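Local coordinates for protein 432aa long hypothetical deoxyribodipyrimidine photolyase (Sulfolobus tokodaii, PDB 2E0I) that probably repairs UV-induced pyrimidine dimers in DNA using light, as a photolyase that carries two bound FAD molecules, at residues 127-131 and 245-251; 130-135 and 252-256. All blocks are in the same frame, centred on the assembly; numbering follows the deposited sequence.

Contact 1: 127-131 and 245-251. With FAD (flavin-adenine dinucleotide), chain E.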
loop_
_atom_site.group_PDB
_atom_site.type_symbol
_atom_site.label_atom_id
_atom_site.label_comp_id
_atom_site.label_asym_id
_atom_site.label_seq_id
_atom_site.Cartn_x
_atom_site.Cartn_y
_atom_site.Cartn_z
ATOM N N TYR A 127 -5.698 10.986 6.471
ATOM C CA TYR A 127 -5.220 10.158 5.376
ATOM C C TYR A 127 -5.826 10.449 4.028
ATOM O O TYR A 127 -5.170 10.257 3.015
ATOM C CB TYR A 127 -5.413 8.676 5.704
ATOM C CG TYR A 127 -4.647 8.242 6.923
ATOM C CD1 TYR A 127 -5.248 7.478 7.906
ATOM C CD2 TYR A 127 -3.342 8.663 7.128
ATOM C CE1 TYR A 127 -4.570 7.153 9.081
ATOM C CE2 TYR A 127 -2.650 8.348 8.289
ATOM C CZ TYR A 127 -3.265 7.600 9.274
ATOM O OH TYR A 127 -2.600 7.369 10.475
ATOM N N LEU A 128 -7.065 10.923 3.996
ATOM C CA LEU A 128 -7.726 11.202 2.716
ATOM C C LEU A 128 -7.525 12.623 2.198
ATOM O O LEU A 128 -7.321 13.576 2.954
ATOM C CB LEU A 128 -9.230 10.914 2.815
ATOM C CG LEU A 128 -9.681 9.499 3.181
ATOM C CD1 LEU A 128 -11.094 9.573 3.697
ATOM C CD2 LEU A 128 -9.583 8.552 1.990
ATOM N N LEU A 129 -7.595 12.746 0.884
ATOM C CA LEU A 129 -7.446 14.018 0.210
ATOM C C LEU A 129 -8.807 14.714 0.233
ATOM O O LEU A 129 -8.893 15.939 0.193
ATOM C CB LEU A 129 -7.023 13.754 -1.228
ATOM C CG LEU A 129 -6.200 14.774 -2.002
ATOM C CD1 LEU A 129 -4.929 15.107 -1.252
ATOM C CD2 LEU A 129 -5.874 14.181 -3.358
ATOM N N THR A 130 -9.864 13.913 0.324
ATOM C CA THR A 130 -11.239 14.413 0.322
ATOM C C THR A 130 -12.043 13.939 1.541
ATOM O O THR A 130 -11.759 12.881 2.110
ATOM C CB THR A 130 -11.982 13.935 -0.962
ATOM O OG1 THR A 130 -12.133 12.513 -0.929
ATOM C CG2 THR A 130 -11.183 14.278 -2.203
ATOM N N PRO A 131 -13.062 14.716 1.954
ATOM C CA PRO A 131 -13.914 14.373 3.103
ATOM C C PRO A 131 -14.685 13.088 2.810
ATOM O O PRO A 131 -15.273 12.949 1.732
ATOM C CB PRO A 131 -14.836 15.575 3.215
ATOM C CG PRO A 131 -13.990 16.685 2.705
ATOM C CD PRO A 131 -13.367 16.074 1.483
ATOM N N TYR A 245 -5.832 10.492 -6.596
ATOM C CA TYR A 245 -7.222 10.333 -6.183
ATOM C C TYR A 245 -7.655 8.872 -6.181
ATOM O O TYR A 245 -8.681 8.533 -5.597
ATOM C CB TYR A 245 -8.142 11.177 -7.081
ATOM C CG TYR A 245 -8.347 12.599 -6.583
ATOM C CD1 TYR A 245 -9.158 12.856 -5.480
ATOM C CD2 TYR A 245 -7.706 13.685 -7.196
ATOM C CE1 TYR A 245 -9.328 14.150 -4.990
ATOM C CE2 TYR A 245 -7.864 14.993 -6.719
ATOM C CZ TYR A 245 -8.678 15.220 -5.606
ATOM O OH TYR A 245 -8.830 16.501 -5.082
ATOM N N TRP A 246 -6.883 7.998 -6.820
ATOM C CA TRP A 246 -7.242 6.584 -6.821
ATOM C C TRP A 246 -7.048 5.967 -5.446
ATOM O O TRP A 246 -7.633 4.932 -5.131
ATOM C CB TRP A 246 -6.433 5.798 -7.842
ATOM C CG TRP A 246 -7.082 5.743 -9.188
ATOM C CD1 TRP A 246 -6.805 6.528 -10.261
ATOM C CD2 TRP A 246 -8.119 4.850 -9.603
ATOM N NE1 TRP A 246 -7.600 6.178 -11.324
ATOM C CE2 TRP A 246 -8.416 5.148 -10.945
ATOM C CE3 TRP A 246 -8.826 3.825 -8.970
ATOM C CZ2 TRP A 246 -9.389 4.458 -11.669
ATOM C CZ3 TRP A 246 -9.794 3.138 -9.692
ATOM C CH2 TRP A 246 -10.065 3.458 -11.026
ATOM N N ARG A 247 -6.216 6.604 -4.632
ATOM C CA ARG A 247 -5.982 6.142 -3.281
ATOM C C ARG A 247 -7.229 6.373 -2.451
ATOM O O ARG A 247 -7.666 5.498 -1.703
ATOM C CB ARG A 247 -4.855 6.923 -2.644
ATOM C CG ARG A 247 -3.525 6.636 -3.210
ATOM C CD ARG A 247 -2.525 6.720 -2.100
ATOM N NE ARG A 247 -1.478 5.768 -2.382
ATOM C CZ ARG A 247 -1.041 4.806 -1.580
ATOM N NH1 ARG A 247 -1.518 4.581 -0.359
ATOM N NH2 ARG A 247 -0.104 4.034 -2.051
ATOM N N ASP A 248 -7.783 7.577 -2.563
ATOM C CA ASP A 248 -8.988 7.930 -1.823
ATOM C C ASP A 248 -10.131 7.029 -2.258
ATOM O O ASP A 248 -10.878 6.508 -1.418
ATOM C CB ASP A 248 -9.373 9.384 -2.087
ATOM C CG ASP A 248 -8.636 10.366 -1.196
ATOM O OD1 ASP A 248 -7.381 10.329 -1.146
ATOM O OD2 ASP A 248 -9.321 11.192 -0.551
ATOM N N PHE A 249 -10.262 6.840 -3.570
ATOM C CA PHE A 249 -11.335 6.020 -4.093
ATOM C C PHE A 249 -11.371 4.614 -3.518
ATOM O O PHE A 249 -12.403 4.167 -3.009
ATOM C CB PHE A 249 -11.257 5.917 -5.605
ATOM C CG PHE A 249 -12.397 5.155 -6.200
ATOM C CD1 PHE A 249 -13.682 5.692 -6.202
ATOM C CD2 PHE A 249 -12.206 3.869 -6.692
ATOM C CE1 PHE A 249 -14.762 4.959 -6.680
ATOM C CE2 PHE A 249 -13.284 3.123 -7.174
ATOM C CZ PHE A 249 -14.563 3.667 -7.166
ATOM N N PHE A 250 -10.259 3.900 -3.607
ATOM C CA PHE A 250 -10.234 2.545 -3.091
ATOM C C PHE A 250 -10.384 2.471 -1.577
ATOM O O PHE A 250 -11.023 1.557 -1.062
ATOM C CB PHE A 250 -8.971 1.828 -3.537
ATOM C CG PHE A 250 -9.015 1.355 -4.967
ATOM C CD1 PHE A 250 -10.097 0.618 -5.437
ATOM C CD2 PHE A 250 -7.963 1.621 -5.836
ATOM C CE1 PHE A 250 -10.132 0.157 -6.750
ATOM C CE2 PHE A 250 -7.991 1.157 -7.157
ATOM C CZ PHE A 250 -9.081 0.425 -7.612
ATOM N N THR A 251 -9.812 3.432 -0.867
ATOM C CA THR A 251 -9.913 3.476 0.589
ATOM C C THR A 251 -11.379 3.627 0.995
ATOM O O THR A 251 -11.884 2.855 1.817
ATOM C CB THR A 251 -9.115 4.671 1.162
ATOM O OG1 THR A 251 -7.720 4.447 0.944
ATOM C CG2 THR A 251 -9.394 4.862 2.648
HETATM P PA FAD E . 3.511 6.075 -9.925
HETATM O O1A FAD E . 4.769 6.856 -9.926
HETATM O O2A FAD E . 2.613 5.908 -11.088
HETATM O O5B FAD E . 2.660 7.177 -9.116
HETATM C C5B FAD E . 1.238 7.266 -9.233
HETATM C C4B FAD E . 0.614 7.475 -7.851
HETATM O O4B FAD E . -0.820 7.553 -7.929
HETATM C C3B FAD E . 0.948 6.283 -6.952
HETATM O O3B FAD E . 2.104 6.607 -6.175
HETATM C C2B FAD E . -0.269 6.275 -6.030
HETATM O O2B FAD E . -0.170 7.347 -5.090
HETATM C C1B FAD E . -1.376 6.564 -7.044
HETATM N N9A FAD E . -1.739 5.358 -7.825
HETATM C C8A FAD E . -1.294 5.021 -9.034
HETATM N N7A FAD E . -1.917 3.920 -9.450
HETATM C C5A FAD E . -2.767 3.548 -8.496
HETATM C C6A FAD E . -3.673 2.504 -8.343
HETATM N N6A FAD E . -3.850 1.606 -9.306
HETATM N N1A FAD E . -4.381 2.418 -7.206
HETATM C C2A FAD E . -4.239 3.302 -6.233
HETATM N N3A FAD E . -3.391 4.309 -6.348
HETATM C C4A FAD E . -2.648 4.459 -7.455
HETATM N N1 FAD E . -0.553 0.726 -4.282
HETATM C C2 FAD E . -0.255 0.827 -2.917
HETATM O O2 FAD E . 0.145 1.886 -2.438
HETATM N N3 FAD E . -0.360 -0.302 -2.094
HETATM C C4 FAD E . -0.754 -1.525 -2.650
HETATM O O4 FAD E . -0.902 -2.503 -1.918
HETATM C C4X FAD E . -1.032 -1.622 -4.009
HETATM N N5 FAD E . -1.339 -2.870 -4.563
HETATM C C5X FAD E . -1.641 -2.982 -5.926
HETATM C C6 FAD E . -1.960 -4.231 -6.450
HETATM C C7 FAD E . -2.297 -4.350 -7.794
HETATM C C7M FAD E . -2.673 -5.731 -8.336
HETATM C C8 FAD E . -2.307 -3.222 -8.611
HETATM C C8M FAD E . -2.701 -3.317 -10.087
HETATM C C9 FAD E . -1.985 -1.977 -8.078
HETATM C C9A FAD E . -1.656 -1.843 -6.731
HETATM N N10 FAD E . -1.349 -0.588 -6.174
HETATM C C10 FAD E . -0.940 -0.502 -4.833
HETATM C "C1'" FAD E . -1.417 0.639 -7.008
HETATM C "C2'" FAD E . -0.151 1.080 -7.748
HETATM O "O2'" FAD E . 0.370 0.005 -8.534
HETATM C "C3'" FAD E . 0.928 1.610 -6.800
HETATM O "O3'" FAD E . 0.374 2.649 -5.987
HETATM C "C4'" FAD E . 2.116 2.184 -7.575
HETATM O "O4'" FAD E . 2.668 1.188 -8.441
HETATM C "C5'" FAD E . 3.204 2.683 -6.622
HETATM O "O5'" FAD E . 4.359 3.128 -7.344
HETATM P P FAD E . 4.579 4.680 -7.710
HETATM O O1P FAD E . 4.383 5.472 -6.475
HETATM O O2P FAD E . 5.880 4.782 -8.408
HETATM O O3P FAD E . 3.373 4.996 -8.733
#

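Contact 2: 130-135 and 252-256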
loop_
_atom_site.group_PDB
_atom_site.type_symbol
_atom_site.label_atom_id
_atom_site.label_comp_id
_atom_site.label_asym_id
_atom_site.label_seq_id
_atom_site.Cartn_x
_atom_site.Cartn_y
_atom_site.Cartn_z
ATOM N N THR A 130 -9.864 13.913 0.324
ATOM C CA THR A 130 -11.239 14.413 0.322
ATOM C C THR A 130 -12.043 13.939 1.541
ATOM O O THR A 130 -11.759 12.881 2.110
ATOM C CB THR A 130 -11.982 13.935 -0.962
ATOM O OG1 THR A 130 -12.133 12.513 -0.929
ATOM C CG2 THR A 130 -11.183 14.278 -2.203
ATOM N N PRO A 131 -13.062 14.716 1.954
ATOM C CA PRO A 131 -13.914 14.373 3.103
ATOM C C PRO A 131 -14.685 13.088 2.810
ATOM O O PRO A 131 -15.273 12.949 1.732
ATOM C CB PRO A 131 -14.836 15.575 3.215
ATOM C CG PRO A 131 -13.990 16.685 2.705
ATOM C CD PRO A 131 -13.367 16.074 1.483
ATOM N N LYS A 132 -14.702 12.159 3.759
ATOM C CA LYS A 132 -15.378 10.896 3.511
ATOM C C LYS A 132 -16.875 10.968 3.265
ATOM O O LYS A 132 -17.439 10.077 2.625
ATOM C CB LYS A 132 -15.087 9.895 4.630
ATOM C CG LYS A 132 -15.561 10.291 5.995
ATOM C CD LYS A 132 -15.309 9.152 6.951
ATOM C CE LYS A 132 -15.695 9.514 8.368
ATOM N NZ LYS A 132 -15.508 8.353 9.276
ATOM N N SER A 133 -17.526 12.016 3.759
ATOM C CA SER A 133 -18.964 12.144 3.553
ATOM C C SER A 133 -19.289 12.273 2.063
ATOM O O SER A 133 -20.387 11.925 1.628
ATOM C CB SER A 133 -19.498 13.366 4.283
ATOM O OG SER A 133 -19.073 14.541 3.628
ATOM N N LEU A 134 -18.323 12.766 1.293
ATOM C CA LEU A 134 -18.493 12.963 -0.144
ATOM C C LEU A 134 -18.513 11.706 -1.005
ATOM O O LEU A 134 -18.640 11.812 -2.220
ATOM C CB LEU A 134 -17.392 13.869 -0.691
ATOM C CG LEU A 134 -17.216 15.257 -0.094
ATOM C CD1 LEU A 134 -16.085 15.977 -0.821
ATOM C CD2 LEU A 134 -18.515 16.024 -0.220
ATOM N N PHE A 135 -18.378 10.525 -0.415
ATOM C CA PHE A 135 -18.376 9.329 -1.243
ATOM C C PHE A 135 -19.759 8.709 -1.434
ATOM O O PHE A 135 -20.505 8.515 -0.467
ATOM C CB PHE A 135 -17.435 8.278 -0.670
ATOM C CG PHE A 135 -17.241 7.096 -1.574
ATOM C CD1 PHE A 135 -16.354 7.162 -2.642
ATOM C CD2 PHE A 135 -17.982 5.931 -1.391
ATOM C CE1 PHE A 135 -16.213 6.078 -3.520
ATOM C CE2 PHE A 135 -17.850 4.849 -2.258
ATOM C CZ PHE A 135 -16.968 4.920 -3.322
ATOM N N LEU A 252 -12.050 4.629 0.419
ATOM C CA LEU A 252 -13.457 4.899 0.701
ATOM C C LEU A 252 -14.342 3.750 0.228
ATOM O O LEU A 252 -15.311 3.383 0.889
ATOM C CB LEU A 252 -13.874 6.208 0.032
ATOM C CG LEU A 252 -13.297 7.455 0.705
ATOM C CD1 LEU A 252 -13.737 8.687 -0.048
ATOM C CD2 LEU A 252 -13.769 7.528 2.150
ATOM N N LEU A 253 -14.007 3.178 -0.919
ATOM C CA LEU A 253 -14.772 2.056 -1.419
ATOM C C LEU A 253 -14.796 0.991 -0.320
ATOM O O LEU A 253 -15.849 0.486 0.051
ATOM C CB LEU A 253 -14.117 1.489 -2.671
ATOM C CG LEU A 253 -14.921 0.390 -3.363
ATOM C CD1 LEU A 253 -16.212 0.976 -3.910
ATOM C CD2 LEU A 253 -14.111 -0.187 -4.504
ATOM N N ALA A 254 -13.623 0.673 0.211
ATOM C CA ALA A 254 -13.509 -0.335 1.255
ATOM C C ALA A 254 -14.165 0.123 2.542
ATOM O O ALA A 254 -14.763 -0.669 3.264
ATOM C CB ALA A 254 -12.044 -0.664 1.511
ATOM N N TYR A 255 -14.052 1.403 2.841
ATOM C CA TYR A 255 -14.639 1.909 4.063
ATOM C C TYR A 255 -16.154 1.702 4.096
ATOM O O TYR A 255 -16.713 1.353 5.139
ATOM C CB TYR A 255 -14.319 3.390 4.213
ATOM C CG TYR A 255 -14.933 4.013 5.423
ATOM C CD1 TYR A 255 -14.606 3.565 6.693
ATOM C CD2 TYR A 255 -15.841 5.065 5.299
ATOM C CE1 TYR A 255 -15.168 4.154 7.831
ATOM C CE2 TYR A 255 -16.416 5.669 6.427
ATOM C CZ TYR A 255 -16.075 5.210 7.695
ATOM O OH TYR A 255 -16.637 5.796 8.814
ATOM N N TYR A 256 -16.808 1.910 2.957
ATOM C CA TYR A 256 -18.251 1.770 2.868
ATOM C C TYR A 256 -18.726 0.377 2.462
ATOM O O TYR A 256 -19.929 0.118 2.433
ATOM C CB TYR A 256 -18.804 2.823 1.902
ATOM C CG TYR A 256 -18.797 4.232 2.466
ATOM C CD1 TYR A 256 -19.614 4.580 3.553
ATOM C CD2 TYR A 256 -17.992 5.222 1.907
ATOM C CE1 TYR A 256 -19.629 5.868 4.062
ATOM C CE2 TYR A 256 -18.003 6.522 2.414
ATOM C CZ TYR A 256 -18.821 6.831 3.491
ATOM O OH TYR A 256 -18.800 8.098 4.014
#

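Contact 1: 127-131 and 245-251
Asp-248 reaches from helix 238-256 to the backbone of Leu-129 and Thr-130. Leu-129 N gives a forked bond to the carboxylate, 2.7 Å to Asp-248 OD2 and 3.2 Å to Asp-248 OD1. Both oxygens use their syn lone pairs. Thr-130 N meets Asp-248 OD2 nearly end-on at 2.9 Å. Thr-130 OG1 stands between its own backbone N and carbonyl carbon, chi1 66°, and from there meets Asp-248 OD2 on the anti side at 3.1 Å. Three donors thus grip OD2 and fix the turn of the carboxylate. Replacing the carboxylate by an alanine here would probably leave the buried amides of Leu-129 and Thr-130 without this acceptor.

Beside the carboxylate, Leu-129 CD2 sits over one face of the Tyr-245 ring, 3.8 Å from its centroid, a CH-pi contact. Thr-130 CG2 comes to the edge of that ring. Leu-128 CD2 packs on Thr-251 CG2, and Thr-251 OG1 bonds back to Arg-247 O. Further out, Met-227 touches Leu-129 and Asp-248.

On the FAD side, Trp-246 CB and the Phe-250 ring edge lie by the adenine, and Arg-247 NE gives a weak bond to FAD O2B. The arrangement belongs to the photolyase fold, where the FAD-binding helical domain meets the loop leaving the alpha/beta domain.

Contact 2: 130-135 and 252-256
The rings of Phe-135 and Tyr-256 lie side by side, rim to rim, with their planes only 8° apart. Their centroids are 5.7 Å apart, and neither ring covers the face of the other. Leu-252 CB sits over one face of the Phe-135 ring, 4.1 Å from its centroid, as a CH-pi contact. The backbone N of Leu-253 lies over that face too. On Tyr-256, one face carries CD2 of its helix neighbour Tyr-255, above the ring centre. Lys-132 O comes to the Tyr-256 edge in the ring plane.

This is the seam between the two halves of the photolyase fold. Residues 130-135 follow the last strand of the alpha/beta domain and contain a short 3-10 turn at 132-134. Residues 252-256 are in the last part of helix 238-256 of the FAD-binding domain.

With CG anti to the backbone N (chi1 -172°), the Phe-135 side chain extends toward the helix, and slides past those of Leu-252 and Tyr-256 in the opposite direction. Its CZ also touches Leu-253 CD1. Leu-252 spreads its two methyls over the loop, CD1 against Phe-135 CB and CD2 against Lys-132 CB.

Lys-132 runs out fully extended beyond CG. Its CD rests by Tyr-255 CE2, and Lys-132 NZ donates to Tyr-255 OH at 2.8 Å. The ammonium also has a long, weak ion pair with Glu-97. Tyr-99 meets the Tyr-255 ring edge-to-face and touches Lys-132 as well.

The loop is also tied by its backbone. Tyr-256 OH donates to Lys-132 O at 2.8 Å, from 60° out of the carbonyl plane. Phe-135 N reaches the same oxygen, Lys-132 O, from the opposite face, at 3.2 Å.

Overall arrangement
Contacts 1 and 2 are neighbours, with centres about 7 Å apart. Both pair helix 238-256 with the loop between strand 120-124 and helix 140-147. They run in the same order along the chain: 127-131 meets 245-251, and 130-135 meets 252-256. Thr-130 and Pro-131 belong to both. The two packings join directly, with Phe-249 CE1 3.7 Å from Phe-135 CE1. Contact 1 is buried and includes residues of one of the two FAD pockets; contact 2 is partly buried and its centre lies farther from the chain centre, about 17 Å against 13 Å. Together they join the alpha/beta domain to the helix that supplies Trp-246, Arg-247 and Phe-250 to one FAD pocket.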